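Replicative DNA helicase (Mycobacterium tuberculosis, PDB 2R5U) is the N-terminal domain of a hexameric replicative helicase that probably unwinds duplex DNA 5'-3' ahead of the replisome, driven by ATP. Local coordinates at residues T86-L91 and G101-L106. Numbering follows the deposited sequence.
Sequences TVAAEL and GGAPYL
Leu-106 reaches from helix 102-111 to helix 84-93 and puts its CD1 methyl against Ala-88, 3.8 Å from the CB. The two helices belong to the all-helical N-terminal domain of DnaB, which forms a hexameric ring, and their contact is purely apolar: no hydrogen bond crosses it. Leu-106 CD1 also lies 3.7 Å from the backbone N of Ala-88 and 4.1 Å from Val-87 CG1, so one methyl meets two consecutive residues of helix 84-93. The other branch of Leu-106 is used too, with CD2 standing 4.2 Å from Leu-91 CD1, one helical turn beyond Val-87. Two torsions direct this fork: CG lies anti to the carbonyl carbon (chi1 -55°), and the extended chi2 of -179° carries CD1 outward to the facing helix. Ala-103, a turn earlier than Leu-106, adds a further contact. The CB of Ala-103 lies alongside the CB of Ala-88 at 4.3 Å, and small side chains let the CA atoms of Ala-88 and Ala-103 come within 5.8 Å, with the axes of the short segments 9.8 Å apart at their closest and running at 133° to each other.

Further out, the short helix 97-100 joins the packing: Leu-97 touches both Ala-88 and Leu-91, and Ile-100 touches Leu-91. Leu-75 of helix 63-77 packs on Val-87, while Thr-86 meets Tyr-122 of a second subunit, placing helix 84-93 at a subunit contact. Between helices 97-100 and 102-111 the chain turns through a Schellman motif, with Gly-101 as its positive-phi C' residue. Gly-102 N bonds back to Leu-97 O and Gly-101 N to Arg-98 O, and Tyr-105 N donates to Gly-102 O at 3.0 Å.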
loop_
_atom_site.group_PDB
_atom_site.type_symbol
_atom_site.label_atom_id
_atom_site.label_comp_id
_atom_site.label_asym_id
_atom_site.label_seq_id
_atom_site.Cartn_x
_atom_site.Cartn_y
_atom_site.Cartn_z
ATOM N N THR B 86 -26.425 -14.682 -25.245
ATOM C CA THR B 86 -25.788 -13.361 -25.188
ATOM C C THR B 86 -25.368 -12.976 -23.747
ATOM O O THR B 86 -24.362 -12.278 -23.547
ATOM C CB THR B 86 -26.657 -12.248 -25.783
ATOM O OG1 THR B 86 -27.901 -12.161 -25.053
ATOM C CG2 THR B 86 -26.923 -12.495 -27.284
ATOM N N VAL B 87 -26.111 -13.478 -22.764
ATOM C CA VAL B 87 -25.822 -13.231 -21.347
ATOM C C VAL B 87 -24.626 -14.063 -20.840
ATOM O O VAL B 87 -23.779 -13.535 -20.120
ATOM C CB VAL B 87 -27.078 -13.419 -20.445
ATOM C CG1 VAL B 87 -26.694 -13.349 -18.926
ATOM C CG2 VAL B 87 -28.125 -12.368 -20.750
ATOM N N ALA B 88 -24.560 -15.348 -21.198
ATOM C CA ALA B 88 -23.399 -16.190 -20.883
ATOM C C ALA B 88 -22.094 -15.608 -21.441
ATOM O O ALA B 88 -21.029 -15.704 -20.804
ATOM C CB ALA B 88 -23.598 -17.642 -21.386
ATOM N N ALA B 89 -22.185 -15.005 -22.625
ATOM C CA ALA B 89 -21.030 -14.373 -23.247
ATOM C C ALA B 89 -20.653 -13.060 -22.554
ATOM O O ALA B 89 -19.469 -12.762 -22.414
ATOM C CB ALA B 89 -21.279 -14.151 -24.749
ATOM N N GLU B 90 -21.648 -12.266 -22.156
ATOM C CA GLU B 90 -21.397 -11.055 -21.377
ATOM C C GLU B 90 -20.755 -11.407 -20.022
ATOM O O GLU B 90 -19.767 -10.783 -19.632
ATOM C CB GLU B 90 -22.678 -10.213 -21.212
ATOM C CG GLU B 90 -22.550 -9.021 -20.248
ATOM C CD GLU B 90 -21.605 -7.932 -20.737
ATOM O OE1 GLU B 90 -21.600 -7.661 -21.954
ATOM O OE2 GLU B 90 -20.871 -7.340 -19.899
ATOM N N LEU B 91 -21.277 -12.430 -19.344
ATOM C CA LEU B 91 -20.652 -12.952 -18.107
ATOM C C LEU B 91 -19.228 -13.474 -18.308
ATOM O O LEU B 91 -18.339 -13.180 -17.507
ATOM C CB LEU B 91 -21.533 -14.029 -17.448
ATOM C CG LEU B 91 -22.859 -13.550 -16.829
ATOM C CD1 LEU B 91 -23.767 -14.748 -16.624
ATOM C CD2 LEU B 91 -22.676 -12.782 -15.535
ATOM N N GLY B 101 -21.507 -20.971 -12.453
ATOM C CA GLY B 101 -21.799 -22.331 -12.907
ATOM C C GLY B 101 -22.225 -22.444 -14.362
ATOM O O GLY B 101 -22.942 -23.382 -14.740
ATOM N N GLY B 102 -21.816 -21.476 -15.178
ATOM C CA GLY B 102 -21.953 -21.592 -16.629
ATOM C C GLY B 102 -23.357 -21.433 -17.159
ATOM O O GLY B 102 -24.294 -21.149 -16.402
ATOM N N ALA B 103 -23.507 -21.619 -18.475
ATOM C CA ALA B 103 -24.810 -21.514 -19.121
ATOM C C ALA B 103 -25.846 -22.469 -18.537
ATOM O O ALA B 103 -27.034 -22.122 -18.517
ATOM C CB ALA B 103 -24.701 -21.698 -20.656
ATOM N N PRO B 104 -25.420 -23.664 -18.046
ATOM C CA PRO B 104 -26.416 -24.553 -17.424
ATOM C C PRO B 104 -27.149 -23.857 -16.270
ATOM O O PRO B 104 -28.338 -24.082 -16.076
ATOM C CB PRO B 104 -25.565 -25.708 -16.878
ATOM C CG PRO B 104 -24.350 -25.715 -17.732
ATOM C CD PRO B 104 -24.073 -24.274 -18.016
ATOM N N TYR B 105 -26.449 -22.999 -15.532
ATOM C CA TYR B 105 -27.108 -22.233 -14.473
ATOM C C TYR B 105 -28.181 -21.282 -15.020
ATOM O O TYR B 105 -29.267 -21.174 -14.451
ATOM C CB TYR B 105 -26.084 -21.470 -13.647
ATOM C CG TYR B 105 -26.728 -20.690 -12.549
ATOM C CD1 TYR B 105 -26.592 -19.305 -12.484
ATOM C CD2 TYR B 105 -27.507 -21.333 -11.591
ATOM C CE1 TYR B 105 -27.194 -18.583 -11.469
ATOM C CE2 TYR B 105 -28.125 -20.617 -10.579
ATOM C CZ TYR B 105 -27.952 -19.244 -10.529
ATOM O OH TYR B 105 -28.563 -18.532 -9.540
ATOM N N LEU B 106 -27.869 -20.595 -16.121
ATOM C CA LEU B 106 -28.853 -19.744 -16.796
ATOM C C LEU B 106 -30.074 -20.526 -17.265
ATOM O O LEU B 106 -31.199 -20.037 -17.161
ATOM C CB LEU B 106 -28.222 -18.975 -17.966
ATOM C CG LEU B 106 -26.987 -18.124 -17.668
ATOM C CD1 LEU B 106 -26.573 -17.437 -18.967
ATOM C CD2 LEU B 106 -27.287 -17.102 -16.568
#